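Local coordinates for probable branched-chain-amino-acid aminotransferase (Thermotoga maritima MSB8, PDB 3CSW), which probably transfers the amino group of leucine, isoleucine or valine to 2-oxoglutarate, using pyridoxal 5'-phosphate as cofactor, at residues 40-48 / 59-70; 32-40 / 102-110. One frame throughout, in Å; residues are numbered along the deposited sequence. Where two conformers were deposited one is given.

Contact 1 of 2, residues 40-48 / 59-70. With PLP (pyridoxal-5'-phosphate), chain E.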
loop_
_atom_site.group_PDB
_atom_site.type_symbol
_atom_site.label_atom_id
_atom_site.label_comp_id
_atom_site.label_asym_id
_atom_site.label_seq_id
_atom_site.Cartn_x
_atom_site.Cartn_y
_atom_site.Cartn_z
ATOM N N GLY A 40 14.987 8.974 20.738
ATOM C CA GLY A 40 14.963 7.547 20.976
ATOM C C GLY A 40 16.320 6.939 21.322
ATOM O O GLY A 40 17.354 7.423 20.895
ATOM N N ALA A 41 16.296 5.881 22.128
ATOM C CA ALA A 41 17.470 5.063 22.396
ATOM C C ALA A 41 17.236 3.670 21.825
ATOM O O ALA A 41 16.117 3.159 21.883
ATOM C CB ALA A 41 17.723 4.964 23.896
ATOM N N VAL A 42 18.283 3.069 21.259
ATOM C CA VAL A 42 18.269 1.680 20.816
ATOM C C VAL A 42 18.264 0.830 22.080
ATOM O O VAL A 42 18.920 1.201 23.056
ATOM C CB VAL A 42 19.518 1.375 19.947
ATOM C CG1 VAL A 42 19.795 -0.117 19.874
ATOM C CG2 VAL A 42 19.352 1.991 18.546
ATOM N N TYR A 43 17.535 -0.286 22.096
ATOM C CA TYR A 43 17.455 -1.059 23.333
ATOM C C TYR A 43 17.251 -2.564 23.193
ATOM O O TYR A 43 16.842 -3.061 22.147
ATOM C CB TYR A 43 16.341 -0.485 24.220
ATOM C CG TYR A 43 14.942 -0.901 23.824
ATOM C CD1 TYR A 43 14.255 -0.219 22.826
ATOM C CD2 TYR A 43 14.293 -1.960 24.467
ATOM C CE1 TYR A 43 12.974 -0.586 22.454
ATOM C CE2 TYR A 43 13.005 -2.336 24.107
ATOM C CZ TYR A 43 12.357 -1.635 23.094
ATOM O OH TYR A 43 11.096 -1.969 22.704
ATOM N N GLU A 44 17.536 -3.259 24.292
ATOM C CA GLU A 44 17.300 -4.696 24.440
ATOM C C GLU A 44 16.772 -4.993 25.844
ATOM O O GLU A 44 17.021 -4.224 26.775
ATOM C CB GLU A 44 18.602 -5.476 24.208
ATOM C CG GLU A 44 18.996 -5.674 22.746
ATOM C CD GLU A 44 17.952 -6.467 21.948
ATOM O OE1 GLU A 44 17.337 -7.381 22.512
ATOM O OE2 GLU A 44 17.757 -6.175 20.750
ATOM N N THR A 45 16.027 -6.095 25.981
ATOM C CA THR A 45 15.531 -6.561 27.278
ATOM C C THR A 45 15.999 -7.998 27.484
ATOM O O THR A 45 15.980 -8.791 26.556
ATOM C CB THR A 45 13.985 -6.485 27.402
ATOM O OG1 THR A 45 13.357 -7.380 26.469
ATOM C CG2 THR A 45 13.486 -5.049 27.175
ATOM N N LEU A 46 16.457 -8.317 28.694
ATOM C CA LEU A 46 16.912 -9.660 29.022
ATOM C C LEU A 46 16.258 -10.085 30.317
ATOM O O LEU A 46 15.728 -9.254 31.052
ATOM C CB LEU A 46 18.444 -9.731 29.196
ATOM C CG LEU A 46 19.383 -9.315 28.047
ATOM C CD1 LEU A 46 19.613 -7.801 28.062
ATOM C CD2 LEU A 46 20.699 -10.067 28.138
ATOM N N ARG A 47 16.255 -11.391 30.570
ATOM C CA ARG A 47 15.906 -11.928 31.885
ATOM C C ARG A 47 16.979 -12.918 32.297
ATOM O O ARG A 47 17.807 -13.304 31.490
ATOM C CB ARG A 47 14.541 -12.606 31.883
ATOM C CG ARG A 47 14.466 -13.908 31.098
ATOM C CD ARG A 47 13.292 -14.749 31.566
ATOM N NE ARG A 47 13.621 -15.360 32.838
ATOM C CZ ARG A 47 12.771 -16.049 33.585
ATOM N NH1 ARG A 47 11.500 -16.208 33.216
ATOM N NH2 ARG A 47 13.206 -16.588 34.714
ATOM N N THR A 48 16.961 -13.322 33.563
ATOM C CA THR A 48 17.876 -14.322 34.060
ATOM C C THR A 48 17.142 -15.628 34.351
ATOM O O THR A 48 15.936 -15.636 34.574
ATOM C CB THR A 48 18.541 -13.880 35.376
ATOM O OG1 THR A 48 17.517 -13.638 36.348
ATOM C CG2 THR A 48 19.377 -12.599 35.177
ATOM N N HIS A 59 21.259 -11.190 22.376
ATOM C CA HIS A 59 20.790 -9.829 22.623
ATOM C C HIS A 59 21.840 -8.783 22.273
ATOM O O HIS A 59 21.508 -7.744 21.740
ATOM C CB HIS A 59 20.351 -9.675 24.072
ATOM C CG HIS A 59 19.008 -10.264 24.350
ATOM N ND1 HIS A 59 17.841 -9.651 23.954
ATOM C CD2 HIS A 59 18.638 -11.411 24.965
ATOM C CE1 HIS A 59 16.812 -10.394 24.319
ATOM N NE2 HIS A 59 17.266 -11.456 24.951
ATOM N N TYR A 60 23.101 -9.057 22.576
ATOM C CA TYR A 60 24.205 -8.170 22.202
ATOM C C TYR A 60 24.289 -7.957 20.685
ATOM O O TYR A 60 24.486 -6.840 20.216
ATOM C CB TYR A 60 25.538 -8.736 22.709
ATOM C CG TYR A 60 26.720 -7.829 22.440
ATOM C CD1 TYR A 60 26.988 -6.733 23.260
ATOM C CD2 TYR A 60 27.547 -8.046 21.348
ATOM C CE1 TYR A 60 28.060 -5.881 23.000
ATOM C CE2 TYR A 60 28.624 -7.202 21.069
ATOM C CZ TYR A 60 28.881 -6.125 21.894
ATOM O OH TYR A 60 29.971 -5.309 21.609
ATOM N N THR A 61 24.158 -9.024 19.910
ATOM C CA THR A 61 24.261 -8.888 18.447
ATOM C C THR A 61 23.050 -8.143 17.867
ATOM O O THR A 61 23.200 -7.430 16.878
ATOM C CB THR A 61 24.519 -10.249 17.735
ATOM O OG1 THR A 61 23.335 -11.041 17.758
ATOM C CG2 THR A 61 25.663 -11.011 18.437
ATOM N N ARG A 62 21.869 -8.300 18.466
ATOM C CA ARG A 62 20.667 -7.564 18.039
ATOM C C ARG A 62 20.843 -6.089 18.342
ATOM O O ARG A 62 20.427 -5.236 17.563
ATOM C CB ARG A 62 19.386 -8.034 18.751
ATOM C CG ARG A 62 18.427 -8.901 17.938
ATOM C CD ARG A 62 16.961 -8.459 18.158
ATOM N NE ARG A 62 16.553 -8.505 19.564
ATOM C CZ ARG A 62 15.447 -9.079 20.034
ATOM N NH1 ARG A 62 14.581 -9.671 19.230
ATOM N NH2 ARG A 62 15.200 -9.045 21.330
ATOM N N LEU A 63 21.441 -5.800 19.500
ATOM C CA LEU A 63 21.717 -4.420 19.906
ATOM C C LEU A 63 22.654 -3.794 18.871
ATOM O O LEU A 63 22.394 -2.700 18.375
ATOM C CB LEU A 63 22.318 -4.360 21.322
ATOM C CG LEU A 63 22.468 -2.991 22.016
ATOM C CD1 LEU A 63 21.114 -2.307 22.327
ATOM C CD2 LEU A 63 23.264 -3.126 23.308
ATOM N N LYS A 64 23.730 -4.497 18.529
ATOM C CA LYS A 64 24.669 -4.007 17.516
ATOM C C LYS A 64 23.970 -3.733 16.166
ATOM O O LYS A 64 24.195 -2.709 15.520
ATOM C CB LYS A 64 25.818 -5.000 17.336
ATOM C CG LYS A 64 26.888 -4.492 16.391
ATOM C CD LYS A 64 28.148 -5.386 16.339
ATOM C CE LYS A 64 29.297 -4.649 15.606
ATOM N NZ LYS A 64 28.803 -3.737 14.489
ATOM N N ARG A 65 23.107 -4.649 15.764
ATOM C CA ARG A 65 22.351 -4.506 14.536
ATOM C C ARG A 65 21.419 -3.288 14.558
ATOM O O ARG A 65 21.328 -2.578 13.559
ATOM C CB ARG A 65 21.557 -5.789 14.245
ATOM C CG ARG A 65 20.772 -5.736 12.959
ATOM C CD ARG A 65 19.940 -6.975 12.779
ATOM N NE ARG A 65 18.846 -7.006 13.745
ATOM C CZ ARG A 65 18.037 -8.038 13.937
ATOM N NH1 ARG A 65 18.178 -9.145 13.222
ATOM N NH2 ARG A 65 17.085 -7.956 14.857
ATOM N N SER A 66 20.722 -3.052 15.675
ATOM C CA SER A 66 19.900 -1.852 15.832
ATOM C C SER A 66 20.780 -0.600 15.780
ATOM O O SER A 66 20.384 0.415 15.193
ATOM C CB SER A 66 19.100 -1.865 17.136
ATOM O OG SER A 66 17.962 -2.723 17.070
ATOM N N ALA A 67 21.965 -0.678 16.388
ATOM C CA ALA A 67 22.907 0.432 16.407
ATOM C C ALA A 67 23.431 0.737 15.006
ATOM O O ALA A 67 23.692 1.897 14.688
ATOM C CB ALA A 67 24.070 0.148 17.368
ATOM N N ASP A 68 23.572 -0.295 14.173
ATOM C CA ASP A 68 24.084 -0.128 12.802
ATOM C C ASP A 68 23.130 0.602 11.871
ATOM O O ASP A 68 23.586 1.291 10.959
ATOM C CB ASP A 68 24.486 -1.472 12.196
ATOM C CG ASP A 68 25.764 -2.032 12.817
ATOM O OD1 ASP A 68 26.553 -1.249 13.400
ATOM O OD2 ASP A 68 25.973 -3.264 12.727
ATOM N N PHE A 69 21.818 0.492 12.095
ATOM C CA PHE A 69 20.880 1.338 11.345
ATOM C C PHE A 69 21.205 2.855 11.559
ATOM O O PHE A 69 20.499 3.703 11.006
ATOM C CB PHE A 69 19.403 1.042 11.683
ATOM C CG PHE A 69 18.929 -0.359 11.284
ATOM C CD1 PHE A 69 18.992 -0.795 9.956
ATOM C CD2 PHE A 69 18.385 -1.234 12.238
ATOM C CE1 PHE A 69 18.536 -2.106 9.588
ATOM C CE2 PHE A 69 17.937 -2.537 11.890
ATOM C CZ PHE A 69 18.008 -2.972 10.567
ATOM N N PHE A 70 22.254 3.188 12.338
ATOM C CA PHE A 70 22.700 4.583 12.571
ATOM C C PHE A 70 24.208 4.817 12.433
ATOM O O PHE A 70 24.693 5.908 12.760
ATOM C CB PHE A 70 22.350 5.027 13.991
ATOM C CG PHE A 70 20.898 5.003 14.290
ATOM C CD1 PHE A 70 20.276 3.820 14.645
ATOM C CD2 PHE A 70 20.149 6.166 14.238
ATOM C CE1 PHE A 70 18.933 3.793 14.923
ATOM C CE2 PHE A 70 18.796 6.147 14.523
ATOM C CZ PHE A 70 18.187 4.959 14.863
HETATM N N1 PLP E . 7.937 -7.983 19.100
HETATM C C2 PLP E . 8.191 -6.703 19.583
HETATM C C2A PLP E . 7.556 -5.551 18.868
HETATM C C3 PLP E . 9.021 -6.527 20.712
HETATM O O3 PLP E . 9.217 -5.280 21.258
HETATM C C4 PLP E . 9.590 -7.660 21.343
HETATM C C4A PLP E . 10.424 -7.506 22.585
HETATM O O4A PLP E . 9.873 -7.406 23.698
HETATM C C5 PLP E . 9.312 -8.942 20.840
HETATM C C6 PLP E . 8.496 -9.085 19.716
HETATM C C5A PLP E . 9.701 -10.190 21.601
HETATM O O4P PLP E . 11.056 -10.526 21.336
HETATM P P PLP E . 11.968 -11.386 22.380
HETATM O O1P PLP E . 13.448 -11.316 21.954
HETATM O O2P PLP E . 11.513 -12.817 22.374
HETATM O O3P PLP E . 11.743 -10.744 23.743
HETATM O O HOH W 1 18.198 -3.622 19.867
#
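His59 opens the helix side of this contact by giving its ND1 proton to Glu44 OE1, 2.7 Å away and nearly straight at 168°. The oxygen lies in the plane of the ring, whereas the nitrogen meets the carboxylate on its anti side, well out of the carboxylate plane. Leu46 CG covers one face of the same imidazole in a CH-pi contact, 4.0 Å from the centroid. One turn on, Arg62 takes the carboxylate side-on, the Glu44 chain bending at chi2 (-61°) to present it: NH2 reaches the syn lone pair of Glu44 OE1 at 3.0 Å, while NE binds Glu44 OE2 at 2.9 Å. Arg62 NH2 also bonds PLP O1P at 2.9 Å, so Glu44 stands in the second shell of the cofactor. With an alanine in place of the glutamate, Arg62 is likely to lose the side-on grip that fixes its rotation and be less firmly aimed at the phosphate, and His59 ND1 its acceptor. Leu63 CD1 packs on Val42 CG1, which in one of that valine's two conformers also comes within 3.3 Å of Ser66 CB. A water links Ser66 OG to Glu44 OE2 and Tyr43 O. Strand 42-48 and helix 59-68 run antiparallel at 164°, a helix laid along a sheet strand, and the pair positions Arg62 in the PLP pocket of this class-IV aminotransferase, which residues such as Thr204 and Thr240 complete.

Contact 2 of 2, residues 32-40 / 102-110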
loop_
_atom_site.group_PDB
_atom_site.type_symbol
_atom_site.label_atom_id
_atom_site.label_comp_id
_atom_site.label_asym_id
_atom_site.label_seq_id
_atom_site.Cartn_x
_atom_site.Cartn_y
_atom_site.Cartn_z
ATOM N N SER A 32 22.329 18.039 26.957
ATOM C CA SER A 32 22.363 17.774 25.522
ATOM C C SER A 32 22.076 16.300 25.221
ATOM O O SER A 32 21.443 16.002 24.220
ATOM C CB SER A 32 23.703 18.191 24.920
ATOM O OG SER A 32 24.758 17.502 25.555
ATOM N N LEU A 33 22.542 15.396 26.085
ATOM C CA LEU A 33 22.233 13.977 25.953
ATOM C C LEU A 33 20.733 13.721 26.178
ATOM O O LEU A 33 20.117 12.943 25.455
ATOM C CB LEU A 33 23.089 13.121 26.902
ATOM C CG LEU A 33 22.918 11.593 26.780
ATOM C CD1 LEU A 33 24.216 10.866 27.047
ATOM C CD2 LEU A 33 21.839 11.060 27.711
ATOM N N PHE A 34 20.150 14.378 27.169
ATOM C CA PHE A 34 18.724 14.247 27.426
ATOM C C PHE A 34 17.887 14.753 26.248
ATOM O O PHE A 34 16.930 14.092 25.841
ATOM C CB PHE A 34 18.325 14.984 28.711
ATOM C CG PHE A 34 16.834 15.007 28.975
ATOM C CD1 PHE A 34 16.142 13.840 29.231
ATOM C CD2 PHE A 34 16.134 16.198 28.985
ATOM C CE1 PHE A 34 14.780 13.865 29.478
ATOM C CE2 PHE A 34 14.780 16.226 29.229
ATOM C CZ PHE A 34 14.100 15.057 29.478
ATOM N N GLU A 35 18.223 15.927 25.716
ATOM C CA GLU A 35 17.449 16.483 24.607
ATOM C C GLU A 35 17.529 15.539 23.398
ATOM O O GLU A 35 16.525 15.245 22.766
ATOM C CB GLU A 35 17.905 17.901 24.255
ATOM C CG GLU A 35 16.975 18.603 23.266
ATOM C CD GLU A 35 17.437 19.991 22.851
ATOM O OE1 GLU A 35 18.597 20.361 23.142
ATOM O OE2 GLU A 35 16.620 20.713 22.224
ATOM N N LYS A 36 18.723 15.039 23.123
ATOM C CA LYS A 36 18.960 14.124 22.020
ATOM C C LYS A 36 18.286 12.754 22.189
ATOM O O LYS A 36 17.859 12.141 21.211
ATOM C CB LYS A 36 20.474 13.942 21.844
ATOM C CG LYS A 36 20.896 13.071 20.662
ATOM C CD LYS A 36 20.532 13.707 19.332
ATOM C CE LYS A 36 20.845 12.789 18.151
ATOM N NZ LYS A 36 20.462 13.440 16.853
ATOM N N SER A 37 18.190 12.288 23.429
ATOM C CA SER A 37 17.568 11.009 23.752
ATOM C C SER A 37 16.056 11.004 23.509
ATOM O O SER A 37 15.445 9.949 23.495
ATOM C CB SER A 37 17.878 10.608 25.215
ATOM O OG SER A 37 17.161 11.412 26.161
ATOM N N LEU A 38 15.463 12.183 23.345
ATOM C CA LEU A 38 14.044 12.329 23.014
ATOM C C LEU A 38 13.758 11.796 21.614
ATOM O O LEU A 38 12.628 11.468 21.302
ATOM C CB LEU A 38 13.588 13.791 23.144
ATOM C CG LEU A 38 13.704 14.447 24.531
ATOM C CD1 LEU A 38 13.139 15.879 24.506
ATOM C CD2 LEU A 38 13.018 13.626 25.608
ATOM N N GLN A 39 14.798 11.699 20.788
ATOM C CA GLN A 39 14.716 11.055 19.476
ATOM C C GLN A 39 14.710 9.524 19.548
ATOM O O GLN A 39 14.498 8.864 18.525
ATOM C CB GLN A 39 15.871 11.519 18.574
ATOM C CG GLN A 39 15.854 13.031 18.357
ATOM C CD GLN A 39 16.885 13.539 17.351
ATOM O OE1 GLN A 39 17.667 14.419 17.672
ATOM N NE2 GLN A 39 16.867 13.004 16.129
ATOM N N GLY A 40 14.987 8.974 20.738
ATOM C CA GLY A 40 14.963 7.547 20.976
ATOM C C GLY A 40 16.320 6.939 21.322
ATOM O O GLY A 40 17.354 7.423 20.895
ATOM N N LEU A 102 21.051 2.064 24.546
ATOM C CA LEU A 102 22.223 2.626 23.907
ATOM C C LEU A 102 21.829 4.002 23.366
ATOM O O LEU A 102 20.842 4.135 22.639
ATOM C CB LEU A 102 22.710 1.681 22.816
ATOM C CG LEU A 102 23.913 2.103 21.975
ATOM C CD1 LEU A 102 25.181 2.216 22.827
ATOM C CD2 LEU A 102 24.084 1.107 20.827
ATOM N N PHE A 103 22.587 5.024 23.747
ATOM C CA PHE A 103 22.221 6.407 23.450
ATOM C C PHE A 103 22.899 6.996 22.230
ATOM O O PHE A 103 24.073 6.714 21.964
ATOM C CB PHE A 103 22.407 7.317 24.676
ATOM C CG PHE A 103 21.420 7.037 25.759
ATOM C CD1 PHE A 103 20.104 7.442 25.627
ATOM C CD2 PHE A 103 21.782 6.310 26.877
ATOM C CE1 PHE A 103 19.179 7.148 26.605
ATOM C CE2 PHE A 103 20.864 6.019 27.855
ATOM C CZ PHE A 103 19.558 6.435 27.718
ATOM N N PRO A 104 22.137 7.862 21.511
ATOM C CA PRO A 104 22.479 8.421 20.202
ATOM C C PRO A 104 23.702 9.306 20.238
ATOM O O PRO A 104 23.817 10.175 21.119
ATOM C CB PRO A 104 21.244 9.254 19.814
ATOM C CG PRO A 104 20.473 9.477 21.080
ATOM C CD PRO A 104 20.837 8.380 22.013
ATOM N N ASP A 105 24.601 9.053 19.283
ATOM C CA ASP A 105 25.820 9.825 19.088
ATOM C C ASP A 105 26.847 9.526 20.189
ATOM O O ASP A 105 27.954 9.074 19.892
ATOM C CB ASP A 105 25.511 11.334 18.952
ATOM C CG ASP A 105 24.507 11.644 17.816
ATOM O OD1 ASP A 105 23.858 10.712 17.285
ATOM O OD2 ASP A 105 24.361 12.837 17.457
ATOM N N SER A 106 26.471 9.735 21.449
ATOM C CA SER A 106 27.377 9.474 22.569
ATOM C C SER A 106 27.849 8.016 22.677
ATOM O O SER A 106 28.995 7.780 23.036
ATOM C CB SER A 106 26.750 9.922 23.902
ATOM O OG SER A 106 25.535 9.241 24.178
ATOM N N GLY A 107 26.979 7.050 22.377
ATOM C CA GLY A 107 27.314 5.630 22.560
ATOM C C GLY A 107 27.238 5.143 24.013
ATOM O O GLY A 107 27.547 3.981 24.296
ATOM N N GLU A 108 26.831 6.039 24.922
ATOM C CA GLU A 108 26.604 5.749 26.346
ATOM C C GLU A 108 25.630 4.599 26.522
ATOM O O GLU A 108 24.621 4.552 25.827
ATOM C CB GLU A 108 25.956 6.974 27.011
ATOM C CG GLU A 108 26.832 8.231 27.120
ATOM C CD GLU A 108 27.402 8.443 28.512
ATOM O OE1 GLU A 108 27.734 7.442 29.185
ATOM O OE2 GLU A 108 27.511 9.616 28.939
ATOM N N VAL A 109 25.902 3.702 27.469
ATOM C CA VAL A 109 25.012 2.558 27.752
ATOM C C VAL A 109 24.418 2.668 29.167
ATOM O O VAL A 109 25.109 3.059 30.113
ATOM C CB VAL A 109 25.754 1.203 27.580
ATOM C CG1 VAL A 109 24.824 0.017 27.858
ATOM C CG2 VAL A 109 26.325 1.087 26.167
ATOM N N LEU A 110 23.130 2.351 29.295
ATOM C CA LEU A 110 22.453 2.344 30.590
ATOM C C LEU A 110 21.796 0.996 30.796
ATOM O O LEU A 110 21.026 0.555 29.945
ATOM C CB LEU A 110 21.385 3.436 30.663
ATOM C CG LEU A 110 20.391 3.446 31.835
ATOM C CD1 LEU A 110 21.086 3.813 33.117
ATOM C CD2 LEU A 110 19.260 4.422 31.533
#
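Leu33, Lys36 and Ser37 of helix 31-37 pack on Phe103, Pro104 and their neighbours in the loop of a beta hairpin, which joins the antiparallel strands 96-102 and 109-115. Leu33 sends its branches two ways: CD2 lies over one face of the Phe103 ring, loosely, while CD1 reaches Glu108 CG at 3.7 Å and Ser106 OG at 3.6 Å. Ser37 CB meets the Phe103 ring obliquely, 3.9 Å from CD1. Next to it the aliphatic part of Lys36 slides past Pro104 in the opposite direction, CG to CG at 3.6 Å, and the bend at chi2 carries the amine on toward Asp105, where Lys36 NZ and Asp105 OD2 make a long salt bridge of 4.0 Å. No hydrogen bond crosses the contact. The loop is shaped from within, by Phe103 N bonding to Glu108 O and Gly107 N to Phe103 O. Outside it, Arg157 of the second subunit pairs with Asp105 and packs on Lys36, and Leu38 of that subunit lies against Phe103. On the helix side, Lys36 NZ is also held by Gln39 OE1 at 3.1 Å, and Ser37 OG turns back to bond Phe34 O at 2.7 Å.

In the fold
The two contacts share Gly40, which lies between helix 31-37 and strand 42-49, and both lean on the same antiparallel sheet, their centres about 14 Å apart. Contact 1 is nested within the loop that contact 2 closes. It is buried, and charged groups are matched inside it beside the cofactor. Contact 2 lies farther from the chain centre and is only partly buried: apolar contact dominates, with its one ion pair across the segments long. Leu102 joins them, its N meeting Val42 O in a probable hydrogen bond and its CD2 packing on Ala67. Arg157 of the second subunit reaches both contacts, packing on Phe70 in contact 1.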